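Local coordinates for acyl-CoA dehydrogenase domain protein Tcur3481 (Thermomonospora curvata, PDB 6WY9) that probably acts as an FAD-dependent acyl-CoA dehydrogenase subunit, binding the flavin cofactor, here in its reduced form, together with another protein chain, at residues 263-268 / 312-317; 236-241 / 331-336. All blocks are in the same frame, centred on the assembly; numbering follows the deposited sequence.

Contact 1 (263-268 / 312-317). With FDA (dihydroflavine-adenine dinucleotide), chain C.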
loop_
_atom_site.group_PDB
_atom_site.type_symbol
_atom_site.label_atom_id
_atom_site.label_comp_id
_atom_site.label_asym_id
_atom_site.label_seq_id
_atom_site.Cartn_x
_atom_site.Cartn_y
_atom_site.Cartn_z
ATOM N N GLN B 263 12.007 -12.027 -3.914
ATOM C CA GLN B 263 12.895 -11.497 -2.866
ATOM C C GLN B 263 12.315 -10.237 -2.249
ATOM O O GLN B 263 12.443 -10.036 -1.032
ATOM C CB GLN B 263 14.282 -11.231 -3.451
ATOM C CG GLN B 263 14.939 -12.571 -3.831
ATOM C CD GLN B 263 16.397 -12.449 -4.143
ATOM O OE1 GLN B 263 16.907 -11.339 -4.156
ATOM N NE2 GLN B 263 17.082 -13.586 -4.420
ATOM N N HIS B 264 11.637 -9.393 -3.059
ATOM C CA HIS B 264 11.120 -8.128 -2.548
ATOM C C HIS B 264 9.895 -8.317 -1.654
ATOM O O HIS B 264 9.737 -7.573 -0.673
ATOM C CB HIS B 264 10.826 -7.155 -3.707
ATOM C CG HIS B 264 12.096 -6.580 -4.292
ATOM N ND1 HIS B 264 12.128 -5.428 -5.045
ATOM C CD2 HIS B 264 13.383 -6.983 -4.178
ATOM C CE1 HIS B 264 13.368 -5.131 -5.360
ATOM N NE2 HIS B 264 14.162 -6.057 -4.838
ATOM N N GLN B 265 9.041 -9.292 -1.977
ATOM C CA GLN B 265 7.927 -9.633 -1.113
ATOM C C GLN B 265 8.447 -10.189 0.195
ATOM O O GLN B 265 7.963 -9.807 1.253
ATOM C CB GLN B 265 6.995 -10.652 -1.822
ATOM C CG GLN B 265 6.159 -9.929 -2.967
ATOM C CD GLN B 265 5.390 -10.884 -3.823
ATOM O OE1 GLN B 265 4.291 -11.288 -3.470
ATOM N NE2 GLN B 265 5.980 -11.285 -4.966
ATOM N N LEU B 266 9.465 -11.070 0.137
ATOM C CA LEU B 266 10.064 -11.563 1.371
ATOM C C LEU B 266 10.686 -10.434 2.184
ATOM O O LEU B 266 10.603 -10.430 3.421
ATOM C CB LEU B 266 11.127 -12.625 1.067
ATOM C CG LEU B 266 10.614 -13.920 0.424
ATOM C CD1 LEU B 266 11.811 -14.672 -0.133
ATOM C CD2 LEU B 266 9.939 -14.811 1.514
ATOM N N ALA B 267 11.360 -9.490 1.516
ATOM C CA ALA B 267 11.976 -8.373 2.250
ATOM C C ALA B 267 10.923 -7.508 2.925
ATOM O O ALA B 267 11.161 -6.951 4.001
ATOM C CB ALA B 267 12.794 -7.484 1.305
ATOM N N ASP B 268 9.799 -7.303 2.266
ATOM C CA ASP B 268 8.781 -6.463 2.889
ATOM C C ASP B 268 8.245 -7.138 4.138
ATOM O O ASP B 268 7.997 -6.466 5.143
ATOM C CB ASP B 268 7.665 -6.140 1.911
ATOM C CG ASP B 268 8.073 -5.057 0.877
ATOM O OD1 ASP B 268 9.063 -4.316 1.051
ATOM O OD2 ASP B 268 7.359 -4.967 -0.109
ATOM N N VAL B 312 1.145 -12.555 6.410
ATOM C CA VAL B 312 0.529 -13.874 6.127
ATOM C C VAL B 312 -0.217 -13.893 4.790
ATOM O O VAL B 312 -0.375 -14.963 4.210
ATOM C CB VAL B 312 -0.401 -14.362 7.266
ATOM C CG1 VAL B 312 0.436 -14.585 8.606
ATOM C CG2 VAL B 312 -1.645 -13.431 7.503
ATOM N N HIS B 313 -0.699 -12.748 4.270
ATOM C CA HIS B 313 -1.166 -12.742 2.879
ATOM C C HIS B 313 -0.015 -12.962 1.896
ATOM O O HIS B 313 -0.173 -13.667 0.876
ATOM C CB HIS B 313 -1.879 -11.411 2.558
ATOM C CG HIS B 313 -3.344 -11.429 2.902
ATOM N ND1 HIS B 313 -4.301 -11.960 2.048
ATOM C CD2 HIS B 313 -4.003 -11.063 4.028
ATOM C CE1 HIS B 313 -5.498 -11.837 2.606
ATOM N NE2 HIS B 313 -5.351 -11.279 3.796
ATOM N N ARG B 314 1.138 -12.320 2.136
ATOM C CA ARG B 314 2.241 -12.534 1.193
ATOM C C ARG B 314 2.712 -13.987 1.253
ATOM O O ARG B 314 3.014 -14.578 0.215
ATOM C CB ARG B 314 3.421 -11.577 1.474
ATOM C CG ARG B 314 3.106 -10.084 1.232
ATOM C CD ARG B 314 4.385 -9.233 1.024
ATOM N NE ARG B 314 4.103 -7.816 1.275
ATOM C CZ ARG B 314 4.111 -7.285 2.482
ATOM N NH1 ARG B 314 4.394 -8.085 3.517
ATOM N NH2 ARG B 314 3.859 -5.983 2.664
ATOM N N THR B 315 2.770 -14.583 2.450
ATOM C CA THR B 315 3.296 -15.951 2.508
ATOM C C THR B 315 2.293 -16.947 1.914
ATOM O O THR B 315 2.702 -17.988 1.385
ATOM C CB THR B 315 3.716 -16.332 3.954
ATOM O OG1 THR B 315 2.621 -16.167 4.856
ATOM C CG2 THR B 315 4.939 -15.470 4.465
ATOM N N GLN B 316 0.987 -16.642 1.932
ATOM C CA GLN B 316 0.065 -17.464 1.146
ATOM C C GLN B 316 0.364 -17.347 -0.343
ATOM O O GLN B 316 0.505 -18.349 -1.056
ATOM C CB GLN B 316 -1.388 -17.059 1.383
ATOM C CG GLN B 316 -2.004 -17.543 2.679
ATOM C CD GLN B 316 -1.810 -19.030 2.921
ATOM O OE1 GLN B 316 -1.212 -19.399 3.933
ATOM N NE2 GLN B 316 -2.356 -19.896 2.017
ATOM N N HIS B 317 0.436 -16.120 -0.836
ATOM C CA HIS B 317 0.595 -15.926 -2.252
ATOM C C HIS B 317 1.867 -16.607 -2.771
ATOM O O HIS B 317 1.848 -17.262 -3.832
ATOM C CB HIS B 317 0.604 -14.419 -2.565
ATOM C CG HIS B 317 0.824 -14.168 -4.022
ATOM N ND1 HIS B 317 -0.154 -14.411 -4.959
ATOM C CD2 HIS B 317 1.943 -13.825 -4.720
ATOM C CE1 HIS B 317 0.330 -14.184 -6.173
ATOM N NE2 HIS B 317 1.605 -13.842 -6.054
HETATM P PA FDA C . 4.414 -22.003 -8.274
HETATM O O1A FDA C . 5.271 -22.786 -7.331
HETATM O O2A FDA C . 4.688 -22.074 -9.786
HETATM O O5B FDA C . 4.643 -20.360 -7.934
HETATM C C5B FDA C . 4.335 -20.160 -6.580
HETATM C C4B FDA C . 4.457 -18.647 -6.320
HETATM O O4B FDA C . 5.822 -18.260 -6.826
HETATM C C3B FDA C . 3.539 -17.806 -7.210
HETATM O O3B FDA C . 2.307 -17.581 -6.633
HETATM C C2B FDA C . 4.290 -16.486 -7.251
HETATM O O2B FDA C . 4.254 -15.738 -5.976
HETATM C C1B FDA C . 5.780 -16.920 -7.412
HETATM N N9A FDA C . 6.268 -16.926 -8.790
HETATM C C8A FDA C . 6.189 -17.954 -9.750
HETATM N N7A FDA C . 6.802 -17.636 -10.884
HETATM C C5A FDA C . 7.297 -16.366 -10.677
HETATM C C6A FDA C . 8.007 -15.503 -11.525
HETATM N N6A FDA C . 8.342 -15.862 -12.780
HETATM N N1A FDA C . 8.382 -14.279 -11.095
HETATM C C2A FDA C . 8.003 -13.984 -9.817
HETATM N N3A FDA C . 7.317 -14.697 -8.891
HETATM C C4A FDA C . 6.987 -15.908 -9.367
HETATM N N1 FDA C . -4.704 -26.047 -12.249
HETATM C C2 FDA C . -5.196 -26.873 -13.281
HETATM O O2 FDA C . -4.411 -27.360 -14.125
HETATM N N3 FDA C . -6.569 -27.093 -13.290
HETATM C C4 FDA C . -7.475 -26.561 -12.343
HETATM O O4 FDA C . -8.665 -26.834 -12.424
HETATM C C4X FDA C . -6.887 -25.733 -11.324
HETATM N N5 FDA C . -7.712 -25.172 -10.349
HETATM C C5X FDA C . -7.148 -24.820 -9.152
HETATM C C6 FDA C . -7.899 -24.664 -8.046
HETATM C C7 FDA C . -7.270 -24.324 -6.823
HETATM C C7M FDA C . -8.097 -24.176 -5.680
HETATM C C8 FDA C . -5.943 -24.122 -6.731
HETATM C C8M FDA C . -5.286 -23.756 -5.460
HETATM C C9 FDA C . -5.170 -24.248 -7.873
HETATM C C9A FDA C . -5.775 -24.609 -9.072
HETATM N N10 FDA C . -5.010 -24.740 -10.243
HETATM C C10 FDA C . -5.558 -25.507 -11.276
HETATM C "C1'" FDA C . -3.526 -24.632 -10.145
HETATM C "C2'" FDA C . -3.023 -23.200 -10.481
HETATM O "O2'" FDA C . -3.127 -22.957 -11.801
HETATM C "C3'" FDA C . -1.515 -23.200 -9.961
HETATM O "O3'" FDA C . -1.469 -23.233 -8.549
HETATM C "C4'" FDA C . -0.754 -22.007 -10.520
HETATM O "O4'" FDA C . -0.591 -22.223 -11.880
HETATM C "C5'" FDA C . 0.569 -21.853 -9.723
HETATM O "O5'" FDA C . 1.332 -23.003 -9.941
HETATM P P FDA C . 2.007 -23.478 -8.526
HETATM O O1P FDA C . 0.887 -23.668 -7.622
HETATM O O2P FDA C . 2.937 -24.637 -8.852
HETATM O O3P FDA C . 2.888 -22.219 -7.899
#

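Contact 2 (236-241 / 331-336)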
loop_
_atom_site.group_PDB
_atom_site.type_symbol
_atom_site.label_atom_id
_atom_site.label_comp_id
_atom_site.label_asym_id
_atom_site.label_seq_id
_atom_site.Cartn_x
_atom_site.Cartn_y
_atom_site.Cartn_z
ATOM N N SER B 236 6.652 -14.300 11.991
ATOM C CA SER B 236 8.015 -14.806 11.927
ATOM C C SER B 236 8.032 -16.254 11.444
ATOM O O SER B 236 8.834 -16.625 10.580
ATOM C CB SER B 236 8.675 -14.706 13.316
ATOM O OG SER B 236 8.778 -13.340 13.706
ATOM N N GLY B 237 7.165 -17.089 12.015
ATOM C CA GLY B 237 7.138 -18.486 11.607
ATOM C C GLY B 237 6.693 -18.631 10.166
ATOM O O GLY B 237 7.261 -19.418 9.410
ATOM N N ALA B 238 5.680 -17.854 9.762
ATOM C CA ALA B 238 5.216 -17.889 8.379
ATOM C C ALA B 238 6.348 -17.523 7.420
ATOM O O ALA B 238 6.571 -18.195 6.402
ATOM C CB ALA B 238 4.029 -16.916 8.202
ATOM N N LEU B 239 7.050 -16.427 7.717
ATOM C CA LEU B 239 8.169 -16.026 6.869
ATOM C C LEU B 239 9.242 -17.128 6.807
ATOM O O LEU B 239 9.761 -17.439 5.726
ATOM C CB LEU B 239 8.779 -14.721 7.379
ATOM C CG LEU B 239 9.927 -14.200 6.513
ATOM C CD1 LEU B 239 9.561 -14.081 4.978
ATOM C CD2 LEU B 239 10.405 -12.830 7.043
ATOM N N HIS B 240 9.579 -17.724 7.955
ATOM C CA HIS B 240 10.606 -18.758 7.966
ATOM C C HIS B 240 10.211 -19.926 7.064
ATOM O O HIS B 240 11.009 -20.382 6.240
ATOM C CB HIS B 240 10.882 -19.229 9.398
ATOM C CG HIS B 240 11.965 -20.272 9.480
ATOM N ND1 HIS B 240 13.306 -19.968 9.358
ATOM C CD2 HIS B 240 11.902 -21.616 9.624
ATOM C CE1 HIS B 240 14.022 -21.080 9.438
ATOM N NE2 HIS B 240 13.192 -22.094 9.595
ATOM N N ILE B 241 8.970 -20.405 7.186
ATOM C CA ILE B 241 8.528 -21.553 6.389
ATOM C C ILE B 241 8.573 -21.210 4.901
ATOM O O ILE B 241 8.982 -22.022 4.055
ATOM C CB ILE B 241 7.096 -21.963 6.808
ATOM C CG1 ILE B 241 7.094 -22.669 8.169
ATOM C CG2 ILE B 241 6.425 -22.879 5.686
ATOM C CD1 ILE B 241 5.679 -22.585 8.798
ATOM N N HIS B 331 -1.103 -22.588 5.823
ATOM C CA HIS B 331 -2.466 -22.044 5.912
ATOM C C HIS B 331 -2.875 -21.732 7.361
ATOM O O HIS B 331 -3.739 -20.881 7.587
ATOM C CB HIS B 331 -3.489 -23.017 5.331
ATOM C CG HIS B 331 -3.729 -24.209 6.209
ATOM N ND1 HIS B 331 -2.784 -25.215 6.357
ATOM C CD2 HIS B 331 -4.765 -24.546 7.019
ATOM C CE1 HIS B 331 -3.249 -26.140 7.183
ATOM N NE2 HIS B 331 -4.447 -25.759 7.600
ATOM N N ARG B 332 -2.293 -22.418 8.353
ATOM C CA ARG B 332 -2.642 -22.109 9.742
ATOM C C ARG B 332 -2.128 -20.734 10.147
ATOM O O ARG B 332 -2.769 -20.042 10.939
ATOM C CB ARG B 332 -2.096 -23.186 10.701
ATOM C CG ARG B 332 -2.772 -24.552 10.512
ATOM C CD ARG B 332 -2.650 -25.434 11.777
ATOM N NE ARG B 332 -3.129 -26.790 11.487
ATOM C CZ ARG B 332 -2.456 -27.712 10.796
ATOM N NH1 ARG B 332 -3.012 -28.913 10.576
ATOM N NH2 ARG B 332 -1.238 -27.448 10.345
ATOM N N TYR B 333 -0.957 -20.345 9.653
ATOM C CA TYR B 333 -0.439 -19.003 9.931
ATOM C C TYR B 333 -1.359 -17.948 9.337
ATOM O O TYR B 333 -1.664 -16.932 9.981
ATOM C CB TYR B 333 0.988 -18.890 9.361
ATOM C CG TYR B 333 1.907 -19.821 10.122
ATOM C CD1 TYR B 333 1.922 -21.193 9.853
ATOM C CD2 TYR B 333 2.693 -19.337 11.167
ATOM C CE1 TYR B 333 2.713 -22.062 10.617
ATOM C CE2 TYR B 333 3.507 -20.199 11.927
ATOM C CZ TYR B 333 3.502 -21.553 11.640
ATOM O OH TYR B 333 4.309 -22.390 12.395
ATOM N N PHE B 334 -1.868 -18.208 8.125
ATOM C CA PHE B 334 -2.876 -17.315 7.548
ATOM C C PHE B 334 -4.099 -17.202 8.463
ATOM O O PHE B 334 -4.593 -16.092 8.735
ATOM C CB PHE B 334 -3.305 -17.810 6.146
ATOM C CG PHE B 334 -4.301 -16.902 5.520
ATOM C CD1 PHE B 334 -3.921 -15.636 5.107
ATOM C CD2 PHE B 334 -5.639 -17.261 5.443
ATOM C CE1 PHE B 334 -4.863 -14.731 4.570
ATOM C CE2 PHE B 334 -6.577 -16.379 4.902
ATOM C CZ PHE B 334 -6.181 -15.100 4.461
ATOM N N LEU B 335 -4.625 -18.350 8.928
ATOM C CA LEU B 335 -5.838 -18.330 9.756
ATOM C C LEU B 335 -5.595 -17.587 11.080
ATOM O O LEU B 335 -6.423 -16.773 11.502
ATOM C CB LEU B 335 -6.346 -19.757 10.027
ATOM C CG LEU B 335 -6.749 -20.588 8.789
ATOM C CD1 LEU B 335 -7.232 -21.975 9.217
ATOM C CD2 LEU B 335 -7.860 -19.794 8.043
ATOM N N TRP B 336 -4.490 -17.904 11.773
ATOM C CA TRP B 336 -4.128 -17.189 13.000
ATOM C C TRP B 336 -3.903 -15.696 12.747
ATOM O O TRP B 336 -4.410 -14.840 13.490
ATOM C CB TRP B 336 -2.861 -17.803 13.619
ATOM C CG TRP B 336 -3.131 -19.045 14.448
ATOM C CD1 TRP B 336 -3.847 -20.137 14.071
ATOM C CD2 TRP B 336 -2.661 -19.310 15.793
ATOM N NE1 TRP B 336 -3.851 -21.071 15.085
ATOM C CE2 TRP B 336 -3.132 -20.583 16.152
ATOM C CE3 TRP B 336 -1.874 -18.592 16.707
ATOM C CZ2 TRP B 336 -2.866 -21.169 17.413
ATOM C CZ3 TRP B 336 -1.591 -19.190 17.964
ATOM C CH2 TRP B 336 -2.092 -20.459 18.299
#

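Contact 1 (263-268 / 312-317)
Gln265 and Arg314 stand opposite each other where two helical turns run antiparallel, their axes 10.0 Å apart at an angle of 154° and the two CA atoms 6.8 Å apart. No hydrogen bond spans the pair, so the contact rests on packing. The Arg314 chain, extended from CG to NE, lays CD against the backbone O of Gln265 at 3.6 Å and carries the guanidinium on to Asp268. That group meets the residue flat: Asp268 CB sits 3.7 Å above the guanidinium plane, over its centre. Asp268 OD2 is 4.5 Å from Arg314 NE and off that plane, so the charges attract without forming a salt bridge; OD1 pairs with a basic side chain of another protein's chain, while Arg314 NH1 salt-bridges Glu272. Helices 260-288 and 295-319 are consecutive members of the C-terminal helical domain of the acyl-CoA dehydrogenase fold, and there His317 meets the cofactor. His317 turns its ring toward Gln265, CG standing opposite the backbone N (chi1 178°), and CD2 packs 3.7 Å from Gln265 OE1, amide and ring planes 34° apart. Gln265 NE2 hydrogen-bonds to Ala261 O and to an acidic side chain of a second partner chain, which also bonds both His317 ring nitrogens and should fix the ring's rotation. The adenosine ribose hydroxyl O3B of dihydroflavine-adenine dinucleotide lies over one ring face and donates to His317 O at 2.9 Å.

Contact 2 (236-241 / 331-336)
Tyr333 lays its ring alongside helix 215-248, touching Gly237, Ala238 and Ile241 in turn. At the base, Tyr333 CB meets Ala238 CB at 3.8 Å, where the two backbones come nearest, with CA atoms 6.0 Å apart. Further out, Tyr333 CD2 lies 3.6 Å from the backbone N of Ala238, and CE2 comes within 4.0 Å of Gly237 C. A CB built on Gly237 would fall 2.9 Å from Tyr333 CE2, a clash. From the same side of the ring plane, but toward its CE1 and CZ part, Ile241 CD1 comes obliquely within 3.5 Å of Tyr333 CE1, the two side chains crossing at about a right angle. The Ile241 CG1 branch stands beside the backbone N, and an extended chi2 of 159° pushes CD1 outward to that position. The contact joins helix 330-340 to helix 215-248 within the C-terminal helical domain of the acyl-CoA dehydrogenase fold, the local axes running antiparallel (154°) 9.6 Å apart. Beyond the ring, Tyr333 OH hydrogen-bonds to Arg80 O, linking the pair to the N-terminal part of the chain. Replacing Tyr333 by an alanine would probably strip the Ile241 methyl and Ala238 of their aromatic cover and leave Arg80 O without this donor. With no hydrogen bond between the segments, their mutual hold is van der Waals packing, and the phenol's one polar atom is satisfied outside them.

In the fold
From the N terminus, the chain first passes 236-241 on helix 215-248, then 263-268 on helix 260-288, turns back through 312-317 on helix 295-319, and reaches 331-336 on helix 330-340. Contact 1 ties helix 260-288 to helix 295-319, closing a loop of 43 residues, 37 of them helical; it lies wholly within the 89-residue loop closed when contact 2 ties helix 215-248 to helix 330-340, so the two nest without crossing. Their centres are 11 Å apart, and 312-317 touches 331-336 directly: Val312 CG1 packs on Tyr333 O at 3.4 Å, and the His313 and Phe334 rings meet edge-to-face. Contact 2 is buried, whereas contact 1 lies at the surface and borders the cofactor.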